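Local coordinates for protein transcription termination factor NusA (Planctomyces limnophilus, PDB 4MTN) that probably takes part in both transcription termination and antitermination, binding the core RNA polymerase and nascent RNA, at residues Q32-A37 with V50-T55; S330-V335 with L349-L354; K209-C214 with S303-W308. One frame throughout, in Å; residues are numbered along the deposited sequence.

Overall arrangement
The three contacts sample an elongated, multidomain monomer. Along the chain they come in series: contact 1, then contact 3, then contact 2. Contact 1 packs helix 23-42 on strand 48-52 in the NusA N-terminal domain. Contact 3 brings strand 207-214 of the first KH domain against helix 297-306, probably of the second. Contact 2 lies in the helix-hairpin-helix region. Centres of contacts 1 and 3 are about 54 Å apart, those of 1 and 2 about 72 Å, and those of 2 and 3 about 33 Å. All three are small apolar seams: two hold separate end domains together and one probably fixes the KH domains against each other, consistent with an extended, RNA-binding chain.

Contact 1 (Q32-A37 with V50-T55); sequences QAILSA and VHIDRT
V50 meets helix 32-37 with both of its methyls. CG2 comes to 3.8 Å from CG2 of I34, the two side chains crossing at about a right angle, while V50 CG1 lies 3.6 Å from CB of L35. The valine's first torsion (chi1 54°) sets CG1 between backbone N and carbonyl carbon and leaves CG2 anti to N; with this fork, one residue touches two successive helix positions. Further along the strand the apolar contact continues through methyl ends: I34, extended at chi2 (179°), brings CD1 to 4.0 Å from CD1 of I52. The axes of segment 32-37 and strand 50-52 run roughly antiparallel, 145° apart and 8.3 Å at closest approach. P59 and V61 of strand 59-63 and I76 and L77 of helix 70-78 also touch I34, enclosing it. Polar links lie beside this seam. E31, one residue before the helical segment, accepts from the backbone N of I52, and R54 NH2 forms a salt bridge with E24. The chemistry thus divides in two: apolar contacts of methyl and methylene groups, which have no preferred direction, pack strand 50-52 on the helix, and acidic residues of the same helix add directional ties at the strand's end.

Contact 2 (S330-V335 with L349-L354); sequences SQIPGV and LSFEDL
I332 reaches into the fork between F351 and L354 with a single methyl, CD1, and every close apolar contact here runs through it. The methyl sits at the edge of the F351 ring, in its plane, 3.8 Å from CE1; the isoleucine and phenylalanine side chains run alongside one another, pointing opposite ways. Toward L354 the approach is tip to tip, I332 CD1 lying 4.0 Å from CD2. The isoleucine's second torsion (chi2 177°) puts CD1 anti to CA, at the full reach of the chain. Backbone bonding shapes the loop side: I332 opens a type II turn closed by V335 N on I332 O at 3.1 Å, with G334 at positive phi inside the turn. Polar bonds shape the helix side, where the D353 carboxylate folds back toward the start of helix 351-355. Its OD2 receives S350 N from above the carboxylate plane at 3.3 Å, and L349 N weakly; its other oxygen, OD1, pairs with R278. In this helix-hairpin-helix region the loop links helices 316-330 and 337-345. Y379 of helix 370-399 packs on I332, A328 of helix 316-330 on F351, and L343 of helix 337-345 on L354.

Contact 3 (K209-C214 with S303-W308); sequences KVAVSC and SKLVGW
L305 turns its side chain with CG anti to the backbone N (chi1 -166°) and the second torsion at 69°, which spreads its two methyls against strand 209-214. The strand backbone points K209 CB toward the leucine, and the lysine's first torsion (chi1 -74°) sends CG and the rest of the chain away from it. CD1 of L305 rests over the strand, 3.4 Å from K209 O and 4.0 Å from A211 N, and also lies 4.0 Å from A211 CB. The other branch, CD2, packs 4.0 Å from K209 CB. A211 is small enough at CB to let the branched end of L305 settle close to the backbone. The lysine's amine serves a different site: NZ forms a salt bridge with E246 and weak bonds to A261 O, Q263 O and N298 OD1, a cluster that would be expected to stabilise its positive charge. Two residues after L305, G307 leaves the helical backbone with a positive phi. The strand is the middle one of the mixed sheet, between 195-203 and 244-249, in the first KH domain. Helix 297-306, probably from the second KH domain, closes on it: L305 also touches V248 of strand 244-249 and A261 of helix 254-261, while its carbonyl O accepts from S199 OG of strand 195-203.

Contact 1 (Q32-A37 with V50-T55)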
loop_
_atom_site.group_PDB
_atom_site.type_symbol
_atom_site.label_atom_id
_atom_site.label_comp_id
_atom_site.label_asym_id
_atom_site.label_seq_id
_atom_site.Cartn_x
_atom_site.Cartn_y
_atom_site.Cartn_z
ATOM N N GLN A 32 18.635 -27.394 -15.418
ATOM C CA GLN A 32 17.709 -27.892 -14.407
ATOM C C GLN A 32 16.998 -29.158 -14.876
ATOM O O GLN A 32 16.585 -29.984 -14.063
ATOM C CB GLN A 32 16.686 -26.814 -14.040
ATOM C CG GLN A 32 17.283 -25.617 -13.321
ATOM C CD GLN A 32 17.973 -25.998 -12.026
ATOM O OE1 GLN A 32 17.517 -26.881 -11.302
ATOM N NE2 GLN A 32 19.084 -25.333 -11.731
ATOM N N ALA A 33 16.858 -29.304 -16.191
ATOM C CA ALA A 33 16.257 -30.502 -16.766
ATOM C C ALA A 33 17.223 -31.678 -16.671
ATOM O O ALA A 33 16.823 -32.800 -16.355
ATOM C CB ALA A 33 15.850 -30.257 -18.210
ATOM N N ILE A 34 18.496 -31.413 -16.949
ATOM C CA ILE A 34 19.542 -32.419 -16.816
ATOM C C ILE A 34 19.722 -32.794 -15.349
ATOM O O ILE A 34 19.893 -33.965 -15.010
ATOM C CB ILE A 34 20.884 -31.921 -17.393
ATOM C CG1 ILE A 34 20.766 -31.703 -18.903
ATOM C CG2 ILE A 34 22.007 -32.902 -17.087
ATOM C CD1 ILE A 34 22.035 -31.187 -19.543
ATOM N N LEU A 35 19.668 -31.785 -14.485
ATOM C CA LEU A 35 19.819 -31.985 -13.048
ATOM C C LEU A 35 18.723 -32.886 -12.489
ATOM O O LEU A 35 18.996 -33.795 -11.705
ATOM C CB LEU A 35 19.813 -30.636 -12.324
ATOM C CG LEU A 35 19.990 -30.651 -10.805
ATOM C CD1 LEU A 35 21.187 -31.498 -10.411
ATOM C CD2 LEU A 35 20.143 -29.231 -10.286
ATOM N N SER A 36 17.482 -32.630 -12.897
ATOM C CA SER A 36 16.352 -33.441 -12.462
ATOM C C SER A 36 16.485 -34.871 -12.974
ATOM O O SER A 36 16.130 -35.825 -12.281
ATOM C CB SER A 36 15.033 -32.830 -12.938
ATOM O OG SER A 36 14.786 -31.592 -12.295
ATOM N N ALA A 37 17.002 -35.011 -14.190
ATOM C CA ALA A 37 17.234 -36.323 -14.779
ATOM C C ALA A 37 18.353 -37.050 -14.044
ATOM O O ALA A 37 18.350 -38.276 -13.940
ATOM C CB ALA A 37 17.564 -36.192 -16.256
ATOM N N VAL A 50 25.192 -29.365 -12.067
ATOM C CA VAL A 50 25.299 -29.438 -13.517
ATOM C C VAL A 50 25.632 -28.075 -14.122
ATOM O O VAL A 50 25.078 -27.050 -13.720
ATOM C CB VAL A 50 23.994 -29.985 -14.145
ATOM C CG1 VAL A 50 22.797 -29.173 -13.685
ATOM C CG2 VAL A 50 24.087 -30.011 -15.666
ATOM N N HIS A 51 26.557 -28.069 -15.076
ATOM C CA HIS A 51 26.918 -26.850 -15.784
ATOM C C HIS A 51 27.079 -27.112 -17.276
ATOM O O HIS A 51 27.695 -28.096 -17.681
ATOM C CB HIS A 51 28.208 -26.254 -15.220
ATOM C CG HIS A 51 28.780 -25.155 -16.059
ATOM N ND1 HIS A 51 28.127 -23.959 -16.265
ATOM C CD2 HIS A 51 29.941 -25.073 -16.752
ATOM C CE1 HIS A 51 28.863 -23.186 -17.044
ATOM N NE2 HIS A 51 29.968 -23.838 -17.353
ATOM N N ILE A 52 26.518 -26.227 -18.090
ATOM C CA ILE A 52 26.676 -26.321 -19.533
ATOM C C ILE A 52 27.545 -25.179 -20.038
ATOM O O ILE A 52 27.223 -24.011 -19.829
ATOM C CB ILE A 52 25.321 -26.287 -20.259
ATOM C CG1 ILE A 52 24.439 -27.446 -19.792
ATOM C CG2 ILE A 52 25.524 -26.340 -21.765
ATOM C CD1 ILE A 52 23.052 -27.432 -20.391
ATOM N N ASP A 53 28.652 -25.523 -20.687
ATOM C CA ASP A 53 29.528 -24.522 -21.282
ATOM C C ASP A 53 28.751 -23.753 -22.344
ATOM O O ASP A 53 28.143 -24.348 -23.229
ATOM C CB ASP A 53 30.773 -25.177 -21.884
ATOM C CG ASP A 53 31.897 -24.186 -22.137
ATOM O OD1 ASP A 53 31.609 -23.002 -22.412
ATOM O OD2 ASP A 53 33.074 -24.595 -22.063
ATOM N N ARG A 54 28.765 -22.429 -22.244
ATOM C CA ARG A 54 27.959 -21.591 -23.122
ATOM C C ARG A 54 28.430 -21.649 -24.575
ATOM O O ARG A 54 27.615 -21.723 -25.494
ATOM C CB ARG A 54 27.966 -20.145 -22.624
ATOM C CG ARG A 54 27.301 -19.959 -21.266
ATOM C CD ARG A 54 25.867 -20.468 -21.284
ATOM N NE ARG A 54 25.188 -20.267 -20.006
ATOM C CZ ARG A 54 25.073 -21.198 -19.065
ATOM N NH1 ARG A 54 25.594 -22.403 -19.253
ATOM N NH2 ARG A 54 24.436 -20.927 -17.934
ATOM N N THR A 55 29.742 -21.609 -24.779
ATOM C CA THR A 55 30.298 -21.629 -26.128
ATOM C C THR A 55 30.172 -22.995 -26.806
ATOM O O THR A 55 29.619 -23.103 -27.899
ATOM C CB THR A 55 31.782 -21.216 -26.125
ATOM O OG1 THR A 55 32.521 -22.093 -25.264
ATOM C CG2 THR A 55 31.935 -19.785 -25.637
#

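Contact 2 (S330-V335 with L349-L354)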
loop_
_atom_site.group_PDB
_atom_site.type_symbol
_atom_site.label_atom_id
_atom_site.label_comp_id
_atom_site.label_asym_id
_atom_site.label_seq_id
_atom_site.Cartn_x
_atom_site.Cartn_y
_atom_site.Cartn_z
ATOM N N SER A 330 -19.676 8.885 35.105
ATOM C CA SER A 330 -19.995 8.729 36.521
ATOM C C SER A 330 -21.089 7.688 36.747
ATOM O O SER A 330 -21.223 7.146 37.846
ATOM C CB SER A 330 -20.418 10.069 37.123
ATOM O OG SER A 330 -19.380 11.026 37.006
ATOM N N GLN A 331 -21.870 7.416 35.706
ATOM C CA GLN A 331 -22.924 6.409 35.775
ATOM C C GLN A 331 -22.341 5.024 36.028
ATOM O O GLN A 331 -22.944 4.200 36.715
ATOM C CB GLN A 331 -23.749 6.399 34.487
ATOM C CG GLN A 331 -24.711 7.566 34.348
ATOM C CD GLN A 331 -25.557 7.468 33.095
ATOM O OE1 GLN A 331 -25.107 6.964 32.066
ATOM N NE2 GLN A 331 -26.794 7.945 33.176
ATOM N N ILE A 332 -21.164 4.777 35.464
ATOM C CA ILE A 332 -20.476 3.507 35.652
ATOM C C ILE A 332 -19.996 3.357 37.090
ATOM O O ILE A 332 -19.229 4.185 37.582
ATOM C CB ILE A 332 -19.268 3.371 34.706
ATOM C CG1 ILE A 332 -19.710 3.508 33.248
ATOM C CG2 ILE A 332 -18.561 2.043 34.932
ATOM C CD1 ILE A 332 -18.566 3.460 32.258
ATOM N N PRO A 333 -20.459 2.300 37.774
ATOM C CA PRO A 333 -19.973 2.008 39.126
ATOM C C PRO A 333 -18.495 1.639 39.102
ATOM O O PRO A 333 -18.073 0.829 38.276
ATOM C CB PRO A 333 -20.839 0.822 39.566
ATOM C CG PRO A 333 -21.294 0.191 38.294
ATOM C CD PRO A 333 -21.457 1.318 37.317
ATOM N N GLY A 334 -17.717 2.231 40.000
ATOM C CA GLY A 334 -16.283 2.021 40.007
ATOM C C GLY A 334 -15.557 3.198 39.389
ATOM O O GLY A 334 -14.331 3.291 39.462
ATOM N N VAL A 335 -16.316 4.097 38.767
ATOM C CA VAL A 335 -15.748 5.322 38.220
ATOM C C VAL A 335 -16.115 6.513 39.097
ATOM O O VAL A 335 -17.269 6.943 39.129
ATOM C CB VAL A 335 -16.231 5.584 36.779
ATOM C CG1 VAL A 335 -15.658 6.893 36.257
ATOM C CG2 VAL A 335 -15.845 4.430 35.869
ATOM N N LEU A 349 -14.112 11.215 25.640
ATOM C CA LEU A 349 -15.421 11.859 25.637
ATOM C C LEU A 349 -16.557 10.842 25.602
ATOM O O LEU A 349 -17.339 10.743 26.548
ATOM C CB LEU A 349 -15.535 12.817 24.450
ATOM C CG LEU A 349 -14.520 13.964 24.446
ATOM C CD1 LEU A 349 -14.626 14.782 23.168
ATOM C CD2 LEU A 349 -14.705 14.847 25.673
ATOM N N SER A 350 -16.648 10.092 24.509
ATOM C CA SER A 350 -17.700 9.093 24.358
ATOM C C SER A 350 -17.329 7.784 25.048
ATOM O O SER A 350 -16.237 7.652 25.603
ATOM C CB SER A 350 -17.987 8.842 22.877
ATOM O OG SER A 350 -16.849 8.312 22.219
ATOM N N PHE A 351 -18.240 6.817 25.005
ATOM C CA PHE A 351 -17.987 5.503 25.587
ATOM C C PHE A 351 -17.128 4.663 24.652
ATOM O O PHE A 351 -16.494 3.697 25.077
ATOM C CB PHE A 351 -19.302 4.783 25.894
ATOM C CG PHE A 351 -20.006 5.302 27.115
ATOM C CD1 PHE A 351 -19.667 4.838 28.376
ATOM C CD2 PHE A 351 -21.004 6.257 27.005
ATOM C CE1 PHE A 351 -20.310 5.315 29.503
ATOM C CE2 PHE A 351 -21.650 6.737 28.129
ATOM C CZ PHE A 351 -21.303 6.265 29.380
ATOM N N GLU A 352 -17.112 5.039 23.378
ATOM C CA GLU A 352 -16.258 4.388 22.393
ATOM C C GLU A 352 -14.792 4.613 22.740
ATOM O O GLU A 352 -13.971 3.702 22.637
ATOM C CB GLU A 352 -16.552 4.912 20.984
ATOM C CG GLU A 352 -17.846 4.397 20.367
ATOM C CD GLU A 352 -19.090 5.044 20.954
ATOM O OE1 GLU A 352 -18.956 5.978 21.772
ATOM O OE2 GLU A 352 -20.206 4.614 20.594
ATOM N N ASP A 353 -14.476 5.835 23.157
ATOM C CA ASP A 353 -13.112 6.198 23.517
ATOM C C ASP A 353 -12.670 5.479 24.784
ATOM O O ASP A 353 -11.501 5.126 24.935
ATOM C CB ASP A 353 -12.992 7.712 23.707
ATOM C CG ASP A 353 -13.508 8.492 22.514
ATOM O OD1 ASP A 353 -13.469 7.956 21.387
ATOM O OD2 ASP A 353 -13.953 9.644 22.705
ATOM N N LEU A 354 -13.612 5.268 25.696
ATOM C CA LEU A 354 -13.310 4.616 26.962
ATOM C C LEU A 354 -13.126 3.114 26.780
ATOM O O LEU A 354 -12.323 2.492 27.472
ATOM C CB LEU A 354 -14.414 4.894 27.984
ATOM C CG LEU A 354 -14.185 4.351 29.396
ATOM C CD1 LEU A 354 -12.834 4.802 29.930
ATOM C CD2 LEU A 354 -15.306 4.785 30.326
#

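Contact 3 (K209-C214 with S303-W308)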
loop_
_atom_site.group_PDB
_atom_site.type_symbol
_atom_site.label_atom_id
_atom_site.label_comp_id
_atom_site.label_asym_id
_atom_site.label_seq_id
_atom_site.Cartn_x
_atom_site.Cartn_y
_atom_site.Cartn_z
ATOM N N LYS A 209 -3.034 15.054 -0.648
ATOM C CA LYS A 209 -2.298 16.037 0.142
ATOM C C LYS A 209 -0.813 15.684 0.201
ATOM O O LYS A 209 -0.446 14.566 0.564
ATOM C CB LYS A 209 -2.870 16.137 1.559
ATOM C CG LYS A 209 -4.202 16.868 1.653
ATOM C CD LYS A 209 -4.676 16.960 3.098
ATOM C CE LYS A 209 -5.992 17.715 3.212
ATOM N NZ LYS A 209 -5.871 19.124 2.742
ATOM N N VAL A 210 0.036 16.646 -0.153
ATOM C CA VAL A 210 1.479 16.429 -0.197
ATOM C C VAL A 210 2.224 17.338 0.774
ATOM O O VAL A 210 2.131 18.562 0.687
ATOM C CB VAL A 210 2.043 16.669 -1.612
ATOM C CG1 VAL A 210 3.511 16.263 -1.673
ATOM C CG2 VAL A 210 1.225 15.919 -2.651
ATOM N N ALA A 211 2.970 16.735 1.695
ATOM C CA ALA A 211 3.782 17.496 2.637
ATOM C C ALA A 211 5.253 17.445 2.235
ATOM O O ALA A 211 5.846 16.369 2.159
ATOM C CB ALA A 211 3.596 16.969 4.049
ATOM N N VAL A 212 5.836 18.613 1.983
ATOM C CA VAL A 212 7.212 18.699 1.501
ATOM C C VAL A 212 8.100 19.519 2.436
ATOM O O VAL A 212 7.610 20.300 3.252
ATOM C CB VAL A 212 7.272 19.318 0.091
ATOM C CG1 VAL A 212 6.525 18.444 -0.906
ATOM C CG2 VAL A 212 6.700 20.729 0.103
ATOM N N SER A 213 9.411 19.334 2.310
ATOM C CA SER A 213 10.371 20.063 3.131
ATOM C C SER A 213 11.692 20.262 2.396
ATOM O O SER A 213 11.962 19.602 1.393
ATOM C CB SER A 213 10.618 19.330 4.451
ATOM O OG SER A 213 11.412 18.175 4.249
ATOM N N CYS A 214 12.508 21.184 2.899
ATOM C CA CYS A 214 13.819 21.449 2.318
ATOM C C CYS A 214 14.883 21.569 3.403
ATOM O O CYS A 214 14.616 22.080 4.492
ATOM C CB CYS A 214 13.786 22.723 1.474
ATOM S SG CYS A 214 15.354 23.110 0.665
ATOM N N SER A 303 -5.572 13.379 8.323
ATOM C CA SER A 303 -5.238 12.371 9.322
ATOM C C SER A 303 -4.140 11.440 8.817
ATOM O O SER A 303 -3.179 11.159 9.535
ATOM C CB SER A 303 -6.480 11.565 9.705
ATOM O OG SER A 303 -7.454 12.393 10.313
ATOM N N LYS A 304 -4.288 10.965 7.583
ATOM C CA LYS A 304 -3.275 10.121 6.956
ATOM C C LYS A 304 -1.938 10.846 6.850
ATOM O O LYS A 304 -0.883 10.267 7.110
ATOM C CB LYS A 304 -3.719 9.676 5.561
ATOM C CG LYS A 304 -4.722 8.541 5.524
ATOM C CD LYS A 304 -4.611 7.786 4.203
ATOM C CE LYS A 304 -5.837 6.933 3.929
ATOM N NZ LYS A 304 -7.008 7.764 3.538
ATOM N N LEU A 305 -1.996 12.116 6.460
ATOM C CA LEU A 305 -0.796 12.920 6.251
ATOM C C LEU A 305 -0.027 13.130 7.551
ATOM O O LEU A 305 1.196 12.986 7.591
ATOM C CB LEU A 305 -1.166 14.272 5.639
ATOM C CG LEU A 305 -0.017 15.097 5.061
ATOM C CD1 LEU A 305 0.527 14.435 3.808
ATOM C CD2 LEU A 305 -0.472 16.517 4.769
ATOM N N VAL A 306 -0.750 13.469 8.611
ATOM C CA VAL A 306 -0.143 13.716 9.913
ATOM C C VAL A 306 0.250 12.406 10.594
ATOM O O VAL A 306 1.339 12.289 11.159
ATOM C CB VAL A 306 -1.096 14.512 10.829
ATOM C CG1 VAL A 306 -0.578 14.536 12.258
ATOM C CG2 VAL A 306 -1.275 15.928 10.299
ATOM N N GLY A 307 -0.636 11.418 10.525
ATOM C CA GLY A 307 -0.393 10.134 11.156
ATOM C C GLY A 307 -1.129 10.006 12.475
ATOM O O GLY A 307 -0.885 9.080 13.250
ATOM N N TRP A 308 -2.031 10.948 12.728
ATOM C CA TRP A 308 -2.860 10.922 13.927
ATOM C C TRP A 308 -4.335 10.930 13.550
ATOM O O TRP A 308 -4.682 10.998 12.370
ATOM C CB TRP A 308 -2.543 12.117 14.830
ATOM C CG TRP A 308 -1.222 12.025 15.533
ATOM C CD1 TRP A 308 0.009 11.913 14.955
ATOM C CD2 TRP A 308 -0.999 12.059 16.948
ATOM N NE1 TRP A 308 0.984 11.865 15.922
ATOM C CE2 TRP A 308 0.392 11.953 17.155
ATOM C CE3 TRP A 308 -1.840 12.164 18.060
ATOM C CZ2 TRP A 308 0.959 11.949 18.427
ATOM C CZ3 TRP A 308 -1.274 12.161 19.323
ATOM C CH2 TRP A 308 0.111 12.055 19.496
#